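Local atomic coordinates of exopolyphosphatase (Aquifex aeolicus, PDB entry 1T6C), a protein that probably hydrolyses phosphoanhydride bonds, as in polyphosphate or guanosine pentaphosphate, and belongs to the Ppx/GppA phosphatase family with its actin-like fold. Residues 123-128 with 298-303; 147-152 with 163-168; 169-174 with 271-276; 194-199 with 281-286. All blocks are in the same frame, centred on the assembly; numbering follows the deposited sequence. Where two conformers were deposited one is given.

How the contacts relate
Contact 2 lies at the edge of the six-stranded sheet, in the hairpin of strands 149-156 and 159-166, beside the calcium ion. Beside this hairpin, contacts 3 and 4 pack helices against one another: the first turn of helix 170-177 meets residues 272-276, at the approach to and start of helix 274-288, and helix 185-199 meets that helix further along. Their segments alternate along the chain, with centres about 15 Å apart. Contacts 1, 3 and 4 touch contact 2, at about 14, 14 and 12 Å between centres; contact 1 is about 22 Å from contacts 3 and 4. Spanning the others in sequence, it joins helices 119-133 and 300-313, probably between the fold's two halves.

Contact 1. Residues 123-128 with 298-303; sequences GRYAYL and WGLREG
Tyr125 and Ala126 of helix 119-133 run backbone to backbone against Gly303 and Gly299 of the start of helix 300-313, with Ala126 CA only 4.1 Å from Gly299 CA. The closest touch is a CA-H...O contact, Gly303 CA to Tyr125 O at 3.2 Å; any side chain at Gly303 would run into that oxygen. The two glycines stand in GxxxG spacing, and Ala126 CB rests 3.8 Å from Leu300 N. Tyr125 flanks this seam, its CB 3.6 Å from Leu300 CD1. With CG beside the backbone N (chi1 -82°), the ring is turned so that CD2 meets the same methyl and the CD1 edge meets Gly303 O. A serine in place of Tyr125 would keep CB but would probably take the ring away from Leu300 CD1 and the Gly303 carbonyl, opening a gap there. Gly299, the N-cap, has its N held by Glu302 OE1 at 2.9 Å, half of a capping box, the carboxylate being met on its anti side, somewhat out of its plane. These are plausibly the linking helices between the two halves of the actin-like fold. With no hydrogen bond crossing between the segments, the contact depends on close backbone fit and apolar packing.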
loop_
_atom_site.group_PDB
_atom_site.type_symbol
_atom_site.label_atom_id
_atom_site.label_comp_id
_atom_site.label_asym_id
_atom_site.label_seq_id
_atom_site.Cartn_x
_atom_site.Cartn_y
_atom_site.Cartn_z
ATOM N N GLY A 123 -6.201 -4.983 3.198
ATOM C CA GLY A 123 -6.937 -3.845 3.731
ATOM C C GLY A 123 -7.178 -3.928 5.236
ATOM O O GLY A 123 -7.005 -2.937 5.979
ATOM N N ARG A 124 -7.547 -5.109 5.693
ATOM C CA ARG A 124 -7.738 -5.336 7.125
ATOM C C ARG A 124 -6.443 -5.076 7.927
ATOM O O ARG A 124 -6.464 -4.449 8.968
ATOM C CB ARG A 124 -8.287 -6.752 7.421
ATOM C CG ARG A 124 -9.681 -7.027 6.848
ATOM C CD ARG A 124 -10.241 -8.423 7.141
ATOM N NE ARG A 124 -11.433 -8.699 6.317
ATOM C CZ ARG A 124 -11.468 -9.433 5.197
ATOM N NH1 ARG A 124 -10.388 -10.053 4.717
ATOM N NH2 ARG A 124 -12.607 -9.539 4.524
ATOM N N TYR A 125 -5.308 -5.524 7.420
ATOM C CA TYR A 125 -4.043 -5.256 8.070
ATOM C C TYR A 125 -3.707 -3.765 8.027
ATOM O O TYR A 125 -3.268 -3.207 9.022
ATOM C CB TYR A 125 -2.929 -6.045 7.383
ATOM C CG TYR A 125 -2.791 -7.482 7.811
ATOM C CD1 TYR A 125 -2.481 -7.815 9.128
ATOM C CD2 TYR A 125 -2.854 -8.515 6.870
ATOM C CE1 TYR A 125 -2.312 -9.120 9.496
ATOM C CE2 TYR A 125 -2.706 -9.817 7.233
ATOM C CZ TYR A 125 -2.458 -10.125 8.545
ATOM O OH TYR A 125 -2.277 -11.435 8.903
ATOM N N ALA A 126 -3.928 -3.101 6.889
ATOM C CA ALA A 126 -3.617 -1.676 6.753
ATOM C C ALA A 126 -4.466 -0.889 7.724
ATOM O O ALA A 126 -3.989 0.058 8.319
ATOM C CB ALA A 126 -3.864 -1.227 5.350
ATOM N N TYR A 127 -5.716 -1.302 7.880
ATOM C CA TYR A 127 -6.600 -0.667 8.842
ATOM C C TYR A 127 -6.061 -0.738 10.272
ATOM O O TYR A 127 -6.114 0.266 11.016
ATOM C CB TYR A 127 -7.992 -1.293 8.753
ATOM C CG TYR A 127 -8.985 -0.608 9.641
ATOM C CD1 TYR A 127 -9.081 -0.957 10.985
ATOM C CD2 TYR A 127 -9.840 0.350 9.132
ATOM C CE1 TYR A 127 -9.980 -0.329 11.798
ATOM C CE2 TYR A 127 -10.749 0.999 9.953
ATOM C CZ TYR A 127 -10.828 0.621 11.268
ATOM O OH TYR A 127 -11.717 1.257 12.101
ATOM N N LEU A 128 -5.546 -1.886 10.679
ATOM C CA LEU A 128 -4.882 -2.013 11.987
ATOM C C LEU A 128 -3.702 -1.075 12.135
ATOM O O LEU A 128 -3.465 -0.523 13.173
ATOM C CB LEU A 128 -4.401 -3.444 12.245
ATOM C CG LEU A 128 -5.484 -4.503 12.389
ATOM C CD1 LEU A 128 -4.830 -5.862 12.659
ATOM C CD2 LEU A 128 -6.413 -4.161 13.519
ATOM N N TRP A 298 1.991 4.458 7.430
ATOM C CA TRP A 298 1.905 3.035 7.698
ATOM C C TRP A 298 0.721 2.358 6.984
ATOM O O TRP A 298 -0.345 2.948 6.823
ATOM C CB TRP A 298 1.739 2.836 9.198
ATOM C CG TRP A 298 3.031 2.960 9.976
ATOM C CD1 TRP A 298 4.196 3.559 9.568
ATOM C CD2 TRP A 298 3.285 2.426 11.273
ATOM N NE1 TRP A 298 5.162 3.415 10.541
ATOM C CE2 TRP A 298 4.622 2.739 11.602
ATOM C CE3 TRP A 298 2.524 1.682 12.188
ATOM C CZ2 TRP A 298 5.211 2.342 12.807
ATOM C CZ3 TRP A 298 3.123 1.282 13.401
ATOM C CH2 TRP A 298 4.436 1.627 13.690
ATOM N N GLY A 299 0.915 1.106 6.582
ATOM C CA GLY A 299 -0.098 0.335 5.903
ATOM C C GLY A 299 0.102 -1.139 6.195
ATOM O O GLY A 299 0.429 -1.522 7.329
ATOM N N LEU A 300 -0.094 -1.971 5.181
ATOM C CA LEU A 300 -0.014 -3.434 5.319
ATOM C C LEU A 300 1.173 -3.935 6.135
ATOM O O LEU A 300 0.980 -4.669 7.100
ATOM C CB LEU A 300 0.031 -4.100 3.931
ATOM C CG LEU A 300 0.360 -5.604 3.856
ATOM C CD1 LEU A 300 -0.673 -6.439 4.636
ATOM C CD2 LEU A 300 0.466 -6.044 2.453
ATOM N N ARG A 301 2.398 -3.583 5.724
ATOM C CA ARG A 301 3.579 -4.148 6.343
ATOM C C ARG A 301 3.648 -3.880 7.839
ATOM O O ARG A 301 4.030 -4.714 8.622
ATOM C CB ARG A 301 4.821 -3.591 5.688
ATOM C CG ARG A 301 5.015 -4.110 4.321
ATOM C CD ARG A 301 6.275 -3.533 3.686
ATOM N NE ARG A 301 6.027 -3.230 2.304
ATOM C CZ ARG A 301 5.725 -2.039 1.819
ATOM N NH1 ARG A 301 5.649 -0.972 2.591
ATOM N NH2 ARG A 301 5.514 -1.917 0.523
ATOM N N GLU A 302 3.252 -2.680 8.221
ATOM C CA GLU A 302 3.260 -2.306 9.629
ATOM C C GLU A 302 2.026 -2.865 10.351
ATOM O O GLU A 302 2.081 -3.179 11.538
ATOM C CB GLU A 302 3.341 -0.795 9.784
ATOM C CG GLU A 302 4.599 -0.147 9.202
ATOM C CD GLU A 302 4.582 0.103 7.695
ATOM O OE1 GLU A 302 3.515 0.009 7.031
ATOM O OE2 GLU A 302 5.688 0.419 7.156
ATOM N N GLY A 303 0.925 -3.022 9.639
ATOM C CA GLY A 303 -0.301 -3.575 10.225
ATOM C C GLY A 303 -0.153 -5.029 10.593
ATOM O O GLY A 303 -0.763 -5.510 11.546
#

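Contact 2. Residues 147-152 with 163-168. With CA (calcium ion), chain C.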
loop_
_atom_site.group_PDB
_atom_site.type_symbol
_atom_site.label_atom_id
_atom_site.label_comp_id
_atom_site.label_asym_id
_atom_site.label_seq_id
_atom_site.Cartn_x
_atom_site.Cartn_y
_atom_site.Cartn_z
ATOM N N GLY A 147 -0.639 -1.319 -5.678
ATOM C CA GLY A 147 -0.491 -2.712 -6.081
ATOM C C GLY A 147 -1.593 -3.245 -6.956
ATOM O O GLY A 147 -1.911 -4.441 -6.901
ATOM N N GLY A 148 -2.250 -2.346 -7.687
ATOM C CA GLY A 148 -3.324 -2.701 -8.586
ATOM C C GLY A 148 -4.737 -2.563 -8.065
ATOM O O GLY A 148 -5.693 -2.893 -8.769
ATOM N N SER A 149 -4.891 -2.030 -6.856
ATOM C CA SER A 149 -6.203 -1.874 -6.285
ATOM C C SER A 149 -6.259 -0.760 -5.253
ATOM O O SER A 149 -5.249 -0.283 -4.762
ATOM C CB SER A 149 -6.667 -3.168 -5.621
ATOM O OG SER A 149 -5.930 -3.437 -4.413
ATOM N N THR A 150 -7.478 -0.366 -4.923
ATOM C CA THR A 150 -7.718 0.515 -3.828
ATOM C C THR A 150 -8.745 -0.122 -2.922
ATOM O O THR A 150 -9.871 -0.456 -3.373
ATOM C CB THR A 150 -8.174 1.911 -4.302
ATOM O OG1 THR A 150 -7.130 2.564 -5.046
ATOM C CG2 THR A 150 -8.366 2.803 -3.117
ATOM N N GLU A 151 -8.352 -0.327 -1.663
ATOM C CA GLU A 151 -9.246 -0.871 -0.681
ATOM C C GLU A 151 -9.887 0.260 0.116
ATOM O O GLU A 151 -9.219 1.240 0.463
ATOM C CB GLU A 151 -8.551 -1.782 0.303
ATOM C CG GLU A 151 -8.267 -3.151 -0.241
ATOM C CD GLU A 151 -7.193 -3.151 -1.313
ATOM O OE1 GLU A 151 -6.088 -2.703 -1.016
ATOM O OE2 GLU A 151 -7.484 -3.564 -2.447
ATOM N N TYR A 152 -11.170 0.075 0.390
ATOM C CA TYR A 152 -11.951 0.945 1.264
ATOM C C TYR A 152 -12.339 0.137 2.506
ATOM O O TYR A 152 -13.126 -0.807 2.408
ATOM C CB TYR A 152 -13.217 1.451 0.524
ATOM C CG TYR A 152 -12.853 2.410 -0.574
ATOM C CD1 TYR A 152 -12.327 1.927 -1.786
ATOM C CD2 TYR A 152 -12.938 3.775 -0.394
ATOM C CE1 TYR A 152 -11.908 2.805 -2.780
ATOM C CE2 TYR A 152 -12.506 4.659 -1.365
ATOM C CZ TYR A 152 -12.011 4.181 -2.551
ATOM O OH TYR A 152 -11.547 5.043 -3.515
ATOM N N VAL A 163 -14.837 -4.361 4.350
ATOM C CA VAL A 163 -13.796 -3.954 3.391
ATOM C C VAL A 163 -14.293 -4.228 1.976
ATOM O O VAL A 163 -14.843 -5.309 1.669
ATOM C CB VAL A 163 -12.411 -4.639 3.640
ATOM C CG1 VAL A 163 -12.545 -6.122 3.895
ATOM C CG2 VAL A 163 -11.417 -4.350 2.487
ATOM N N ILE A 164 -14.078 -3.247 1.102
ATOM C CA ILE A 164 -14.407 -3.346 -0.294
ATOM C C ILE A 164 -13.121 -3.048 -1.056
ATOM O O ILE A 164 -12.543 -1.985 -0.901
ATOM C CB ILE A 164 -15.532 -2.373 -0.733
ATOM C CG1 ILE A 164 -16.813 -2.633 0.074
ATOM C CG2 ILE A 164 -15.796 -2.546 -2.245
ATOM C CD1 ILE A 164 -17.826 -1.483 0.022
ATOM N N SER A 165 -12.670 -3.997 -1.849
ATOM C CA SER A 165 -11.515 -3.803 -2.731
ATOM C C SER A 165 -11.953 -3.498 -4.151
ATOM O O SER A 165 -12.630 -4.315 -4.772
ATOM C CB SER A 165 -10.637 -5.048 -2.735
ATOM O OG SER A 165 -9.518 -4.891 -3.616
ATOM N N LEU A 166 -11.548 -2.344 -4.683
ATOM C CA LEU A 166 -11.853 -1.958 -6.061
ATOM C C LEU A 166 -10.592 -2.174 -6.897
ATOM O O LEU A 166 -9.520 -1.656 -6.573
ATOM C CB LEU A 166 -12.304 -0.502 -6.157
ATOM C CG LEU A 166 -13.493 -0.071 -5.308
ATOM C CD1 LEU A 166 -13.833 1.370 -5.622
ATOM C CD2 LEU A 166 -14.680 -0.987 -5.477
ATOM N N PRO A 167 -10.708 -2.944 -7.965
ATOM C CA PRO A 167 -9.567 -3.275 -8.820
ATOM C C PRO A 167 -9.196 -2.141 -9.814
ATOM O O PRO A 167 -9.055 -2.342 -11.017
ATOM C CB PRO A 167 -10.038 -4.561 -9.480
ATOM C CG PRO A 167 -11.509 -4.327 -9.643
ATOM C CD PRO A 167 -11.947 -3.623 -8.398
ATOM N N ILE A 168 -9.036 -0.937 -9.288
ATOM C CA ILE A 168 -8.871 0.274 -10.088
ATOM C C ILE A 168 -7.397 0.693 -10.089
ATOM O O ILE A 168 -7.050 1.853 -9.785
ATOM C CB ILE A 168 -9.786 1.413 -9.578
ATOM C CG1 ILE A 168 -9.558 1.698 -8.080
ATOM C CG2 ILE A 168 -11.220 1.052 -9.887
ATOM C CD1 ILE A 168 -10.343 2.883 -7.534
HETATM CA CA CA C . -4.239 -1.463 -2.501
HETATM O O HOH W 1 -3.974 -4.173 -1.993
HETATM O O HOH W 2 -5.874 1.569 -7.263
HETATM O O HOH W 3 -1.957 -0.934 -1.052
#
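Tyr152 lays the CE1 corner of its ring obliquely against Leu166, 3.7 Å from Leu166 CD1, in a beta hairpin whose strands 149-156 and 159-166 form the border of the six-stranded sheet in this actin-like fold. The strands are antiparallel, their short axes 4.6 Å apart. Thr150 with Leu166 and Tyr152 with Ile164 are hydrogen-bonded pairs, each joined by two N-H...O bonds; Tyr152 N to Ile164 O (2.8 Å) is nearly straight at 174°. Between them Glu151 and Ser165 form a non-hydrogen-bonded pair. Tyr152, Thr150, Ile164 and Leu166 share one face of the sheet, where helices 185-199 and 274-288 pack; the Tyr152 hydroxyl reaches Thr284 OG1 there. Farther along, Ile168 CG1 comes obliquely to Thr150 CB, and a water joins Thr150 OG1 to Ile168 O, the latter bond weak.

The other face carries Glu151 and Ser165 and serves the calcium ion. Bent at chi2 (70°), Glu151 sends OE1 to the metal at 2.7 Å, and Ser149 O binds at the same distance; the backbone oxygens of Asp144 and Gly146 and two waters complete the six ligands. The second carboxylate oxygen takes no metal but is gripped twice, which fixes the turn of the group: Ser149 OG donates to the syn lone pair of Glu151 OE2, and Ser165 OG, anti to its own backbone N, donates to the anti lone pair of the same oxygen at 2.7 Å.

Contact 3. Residues 169-174 with 271-276; sequences GIVNLT and AKVILA
Ile170 and Val273 carry the apolar part, crossing at about a right angle: Ile170 CD1 presses to 3.3 Å from Val273 CG2, tighter than usual van der Waals contact. Ile170 CG1 sits between its backbone N and carbonyl carbon (chi1 63°), which carries CD1 over the valine. The other valine branch, Val273 CG1, lies 3.9 Å from Val171 CG2, and Ala276 CB fits in against Ile170 CB at 4.0 Å and against Leu173 CB. Thr174 CG2 brushes Lys272 CG at 4.1 Å. The first turn of helix 170-177, N-capped by Gly169, thus packs on residues 272-276, at the approach to and start of helix 274-288, in the half of the actin-like fold built on the six-stranded sheet; Phe191 of helix 185-199 closes in on Leu173 and Ala276.

The polar part centres on Thr174. Its OG1 donates to Ile170 O at 2.8 Å, and Thr174 N reaches that oxygen from the opposite face of the carbonyl plane. No direct hydrogen bond spans the two segments, but a water does: it donates to Thr174 OG1 and to Lys272 O (2.7 Å) and accepts from Ala276 N, so it stands inside what would be an i to i-4 bond. A valine at Thr174 would probably leave that water without one acceptor and Ile170 O without its side-chain donor.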
loop_
_atom_site.group_PDB
_atom_site.type_symbol
_atom_site.label_atom_id
_atom_site.label_comp_id
_atom_site.label_asym_id
_atom_site.label_seq_id
_atom_site.Cartn_x
_atom_site.Cartn_y
_atom_site.Cartn_z
ATOM N N GLY A 169 -6.528 -0.252 -10.429
ATOM C CA GLY A 169 -5.101 -0.010 -10.356
ATOM C C GLY A 169 -4.681 1.130 -11.260
ATOM O O GLY A 169 -5.209 1.286 -12.376
ATOM N N ILE A 170 -3.759 1.948 -10.774
ATOM C CA ILE A 170 -3.398 3.171 -11.491
ATOM C C ILE A 170 -2.630 2.935 -12.799
ATOM O O ILE A 170 -2.724 3.741 -13.711
ATOM C CB ILE A 170 -2.744 4.201 -10.579
ATOM C CG1 ILE A 170 -1.430 3.723 -9.984
ATOM C CG2 ILE A 170 -3.729 4.614 -9.469
ATOM C CD1 ILE A 170 -0.648 4.790 -9.176
ATOM N N VAL A 171 -1.895 1.843 -12.940
ATOM C CA VAL A 171 -1.290 1.531 -14.211
ATOM C C VAL A 171 -2.384 1.286 -15.256
ATOM O O VAL A 171 -2.320 1.825 -16.394
ATOM C CB VAL A 171 -0.328 0.302 -14.056
ATOM C CG1 VAL A 171 0.157 -0.194 -15.397
ATOM C CG2 VAL A 171 0.837 0.692 -13.212
ATOM N N ASN A 172 -3.358 0.453 -14.905
ATOM C CA ASN A 172 -4.455 0.152 -15.821
ATOM C C ASN A 172 -5.303 1.372 -16.114
ATOM O O ASN A 172 -5.674 1.620 -17.268
ATOM C CB ASN A 172 -5.274 -1.017 -15.277
ATOM C CG ASN A 172 -6.424 -1.416 -16.153
ATOM O OD1 ASN A 172 -6.344 -1.412 -17.385
ATOM N ND2 ASN A 172 -7.502 -1.812 -15.509
ATOM N N LEU A 173 -5.613 2.182 -15.111
ATOM C CA LEU A 173 -6.411 3.382 -15.367
ATOM C C LEU A 173 -5.701 4.335 -16.319
ATOM O O LEU A 173 -6.318 4.909 -17.220
ATOM C CB LEU A 173 -6.718 4.134 -14.083
ATOM C CG LEU A 173 -7.576 3.440 -13.035
ATOM C CD1 LEU A 173 -8.022 4.390 -11.963
ATOM C CD2 LEU A 173 -8.713 2.717 -13.686
ATOM N N THR A 174 -4.399 4.482 -16.125
ATOM C CA THR A 174 -3.580 5.347 -16.994
ATOM C C THR A 174 -3.573 4.848 -18.430
ATOM O O THR A 174 -3.805 5.599 -19.351
ATOM C CB THR A 174 -2.145 5.454 -16.409
ATOM O OG1 THR A 174 -2.236 6.056 -15.119
ATOM C CG2 THR A 174 -1.291 6.394 -17.207
ATOM N N ALA A 271 6.032 8.403 -11.974
ATOM C CA ALA A 271 5.724 9.715 -12.532
ATOM C C ALA A 271 4.525 9.700 -13.490
ATOM O O ALA A 271 3.670 10.598 -13.424
ATOM C CB ALA A 271 6.953 10.278 -13.216
ATOM N N LYS A 272 4.425 8.685 -14.349
ATOM C CA LYS A 272 3.287 8.632 -15.286
ATOM C C LYS A 272 1.960 8.316 -14.582
ATOM O O LYS A 272 0.941 8.991 -14.824
ATOM C CB LYS A 272 3.565 7.642 -16.411
ATOM C CG LYS A 272 2.565 7.705 -17.537
ATOM C CD LYS A 272 3.251 7.327 -18.834
ATOM C CE LYS A 272 2.346 6.573 -19.698
ATOM N NZ LYS A 272 3.060 6.254 -20.948
ATOM N N VAL A 273 1.970 7.338 -13.687
ATOM C CA VAL A 273 0.730 6.953 -12.996
ATOM C C VAL A 273 0.252 7.817 -11.838
ATOM O O VAL A 273 -0.883 7.633 -11.395
ATOM C CB VAL A 273 0.779 5.481 -12.507
ATOM C CG1 VAL A 273 1.083 4.553 -13.672
ATOM C CG2 VAL A 273 1.791 5.333 -11.376
ATOM N N ILE A 274 1.071 8.757 -11.353
ATOM C CA ILE A 274 0.690 9.534 -10.174
ATOM C C ILE A 274 -0.579 10.308 -10.417
ATOM O O ILE A 274 -1.368 10.438 -9.478
ATOM C CB ILE A 274 1.844 10.448 -9.662
ATOM C CG1 ILE A 274 1.486 10.938 -8.250
ATOM C CG2 ILE A 274 2.174 11.555 -10.652
ATOM C CD1 ILE A 274 2.619 11.694 -7.620
ATOM N N LEU A 275 -0.840 10.780 -11.640
ATOM C CA LEU A 275 -2.051 11.588 -11.862
ATOM C C LEU A 275 -3.329 10.773 -11.578
ATOM O O LEU A 275 -4.256 11.228 -10.900
ATOM C CB LEU A 275 -2.066 12.145 -13.296
ATOM C CG LEU A 275 -3.243 13.063 -13.618
ATOM C CD1 LEU A 275 -3.169 14.362 -12.793
ATOM C CD2 LEU A 275 -3.303 13.353 -15.117
ATOM N N ALA A 276 -3.382 9.554 -12.064
ATOM C CA ALA A 276 -4.489 8.635 -11.814
ATOM C C ALA A 276 -4.656 8.383 -10.347
ATOM O O ALA A 276 -5.792 8.344 -9.844
ATOM C CB ALA A 276 -4.294 7.285 -12.572
HETATM O O HOH W 4 -1.708 8.817 -14.593
#

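Contact 4. Residues 194-199 with 281-286; sequences FLEKEL and FLKTLE
The carboxylates of Glu196 and Glu286 are the flat groups here, and Lys283 NZ stands off a face of each: it lies 40° out of the Glu196 plane, 3.2 Å from Glu196 OE1, and 48° out of the Glu286 plane, 3.0 Å from Glu286 OE1. Both are salt bridges, so one ammonium serves two acids, one on each helix. That positive charge probably eases the repulsion between the glutamates, whose nearest oxygens, Glu196 OE1 and Glu286 OE2, are 4.6 Å apart. A water adds to the link, donating to Glu286 OE2 and weakly to Glu196 OE2.

These side chains sit above the crossing of helix 185-199 and helix 274-288, whose short axes pass 10.0 Å apart at -53°, near the angle of a common class of ridges-into-grooves packing. Leu195 and Leu199, one turn apart, form the ridge that meets Lys283 in the half of the actin-like fold built on the six-stranded sheet.

Below its charged end Lys283 is hydrocarbon. Its chain bends at chi2 and chi3, folding NZ back toward the acids while CG stays low between the leucines, 3.8 Å from Leu195 CB. Leu199 was modelled in two conformers, so its details are tentative; in the one described, CD1 comes 3.6 Å from Lys283 CG and also lies against the Thr284 side chain. The threonine hydroxyl is engaged chiefly with Ile280 O, one turn back in its own helix, besides its link to Tyr152 of strand 149-156.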
loop_
_atom_site.group_PDB
_atom_site.type_symbol
_atom_site.label_atom_id
_atom_site.label_comp_id
_atom_site.label_asym_id
_atom_site.label_seq_id
_atom_site.Cartn_x
_atom_site.Cartn_y
_atom_site.Cartn_z
ATOM N N PHE A 194 -15.723 7.284 -14.874
ATOM C CA PHE A 194 -15.541 5.903 -14.463
ATOM C C PHE A 194 -15.415 5.831 -12.948
ATOM O O PHE A 194 -16.023 4.975 -12.305
ATOM C CB PHE A 194 -14.315 5.279 -15.151
ATOM C CG PHE A 194 -13.861 4.017 -14.495
ATOM C CD1 PHE A 194 -14.570 2.836 -14.685
ATOM C CD2 PHE A 194 -12.799 4.014 -13.625
ATOM C CE1 PHE A 194 -14.189 1.676 -14.050
ATOM C CE2 PHE A 194 -12.416 2.850 -12.970
ATOM C CZ PHE A 194 -13.095 1.668 -13.206
ATOM N N LEU A 195 -14.638 6.732 -12.358
ATOM C CA LEU A 195 -14.420 6.678 -10.928
ATOM C C LEU A 195 -15.727 6.990 -10.193
ATOM O O LEU A 195 -16.005 6.371 -9.181
ATOM C CB LEU A 195 -13.312 7.627 -10.506
ATOM C CG LEU A 195 -11.887 7.232 -10.797
ATOM C CD1 LEU A 195 -10.955 8.322 -10.342
ATOM C CD2 LEU A 195 -11.540 5.902 -10.140
ATOM N N GLU A 196 -16.573 7.857 -10.747
ATOM C CA GLU A 196 -17.884 8.166 -10.138
ATOM C C GLU A 196 -18.729 6.885 -10.115
ATOM O O GLU A 196 -19.330 6.571 -9.103
ATOM C CB GLU A 196 -18.578 9.268 -10.954
ATOM C CG GLU A 196 -19.986 9.602 -10.478
ATOM C CD GLU A 196 -20.035 10.823 -9.597
ATOM O OE1 GLU A 196 -19.434 11.884 -9.949
ATOM O OE2 GLU A 196 -20.699 10.728 -8.534
ATOM N N LYS A 197 -18.725 6.138 -11.223
ATOM C CA LYS A 197 -19.481 4.870 -11.364
ATOM C C LYS A 197 -19.035 3.854 -10.314
ATOM O O LYS A 197 -19.874 3.226 -9.627
ATOM C CB LYS A 197 -19.298 4.272 -12.758
ATOM C CG LYS A 197 -19.823 2.804 -12.976
ATOM C CD LYS A 197 -19.390 2.157 -14.342
ATOM C CE LYS A 197 -19.460 0.610 -14.256
ATOM N NZ LYS A 197 -20.537 -0.076 -15.020
ATOM N N GLU A 198 -17.728 3.726 -10.134
ATOM C CA GLU A 198 -17.193 2.713 -9.220
ATOM C C GLU A 198 -17.267 3.147 -7.769
ATOM O O GLU A 198 -17.642 2.344 -6.904
ATOM C CB GLU A 198 -15.777 2.293 -9.628
ATOM C CG GLU A 198 -15.718 1.622 -10.997
ATOM C CD GLU A 198 -16.603 0.373 -11.123
ATOM O OE1 GLU A 198 -16.071 -0.748 -11.023
ATOM O OE2 GLU A 198 -17.827 0.509 -11.365
ATOM N N LEU A 199 -16.945 4.410 -7.493
ATOM C CA LEU A 199 -16.851 4.868 -6.106
ATOM C C LEU A 199 -18.207 5.107 -5.485
ATOM O O LEU A 199 -18.347 5.036 -4.282
ATOM C CB LEU A 199 -16.028 6.151 -5.999
ATOM C CG LEU A 199 -14.551 5.927 -6.214
ATOM C CD1 LEU A 199 -13.809 7.266 -6.172
ATOM C CD2 LEU A 199 -14.012 4.940 -5.187
ATOM N N PHE A 281 -8.093 9.709 -5.117
ATOM C CA PHE A 281 -8.324 10.369 -3.817
ATOM C C PHE A 281 -9.213 11.579 -3.963
ATOM O O PHE A 281 -10.044 11.825 -3.083
ATOM C CB PHE A 281 -7.004 10.752 -3.176
ATOM C CG PHE A 281 -6.269 9.564 -2.620
ATOM C CD1 PHE A 281 -5.263 8.950 -3.351
ATOM C CD2 PHE A 281 -6.642 9.014 -1.410
ATOM C CE1 PHE A 281 -4.642 7.825 -2.852
ATOM C CE2 PHE A 281 -6.019 7.872 -0.926
ATOM C CZ PHE A 281 -5.028 7.304 -1.630
ATOM N N LEU A 282 -9.077 12.323 -5.054
ATOM C CA LEU A 282 -9.891 13.548 -5.258
ATOM C C LEU A 282 -11.361 13.132 -5.392
ATOM O O LEU A 282 -12.251 13.663 -4.691
ATOM C CB LEU A 282 -9.388 14.292 -6.503
ATOM C CG LEU A 282 -10.091 15.617 -6.779
ATOM C CD1 LEU A 282 -9.699 16.637 -5.700
ATOM C CD2 LEU A 282 -9.699 16.058 -8.190
ATOM N N LYS A 283 -11.642 12.181 -6.286
ATOM C CA LYS A 283 -13.000 11.687 -6.470
ATOM C C LYS A 283 -13.551 11.018 -5.204
ATOM O O LYS A 283 -14.736 11.132 -4.905
ATOM C CB LYS A 283 -13.120 10.794 -7.731
ATOM C CG LYS A 283 -14.531 10.307 -8.055
ATOM C CD LYS A 283 -15.551 11.412 -8.363
ATOM C CE LYS A 283 -15.282 12.119 -9.680
ATOM N NZ LYS A 283 -16.471 13.018 -10.033
ATOM N N THR A 284 -12.700 10.357 -4.430
ATOM C CA THR A 284 -13.134 9.733 -3.186
ATOM C C THR A 284 -13.693 10.805 -2.237
ATOM O O THR A 284 -14.775 10.646 -1.678
ATOM C CB THR A 284 -11.965 8.994 -2.512
ATOM O OG1 THR A 284 -11.656 7.808 -3.275
ATOM C CG2 THR A 284 -12.341 8.507 -1.135
ATOM N N LEU A 285 -12.948 11.879 -2.046
ATOM C CA LEU A 285 -13.420 12.962 -1.173
ATOM C C LEU A 285 -14.744 13.567 -1.682
ATOM O O LEU A 285 -15.665 13.806 -0.883
ATOM C CB LEU A 285 -12.369 14.048 -1.006
ATOM C CG LEU A 285 -11.183 13.641 -0.136
ATOM C CD1 LEU A 285 -10.234 14.809 0.003
ATOM C CD2 LEU A 285 -11.601 13.166 1.227
ATOM N N GLU A 286 -14.852 13.766 -2.985
ATOM C CA GLU A 286 -16.101 14.304 -3.565
ATOM C C GLU A 286 -17.285 13.369 -3.295
ATOM O O GLU A 286 -18.369 13.775 -2.828
ATOM C CB GLU A 286 -15.920 14.548 -5.067
ATOM C CG GLU A 286 -17.155 15.133 -5.733
ATOM C CD GLU A 286 -17.080 15.266 -7.238
ATOM O OE1 GLU A 286 -16.052 14.967 -7.848
ATOM O OE2 GLU A 286 -18.103 15.690 -7.818
HETATM O O HOH W 5 -20.347 13.701 -7.054
#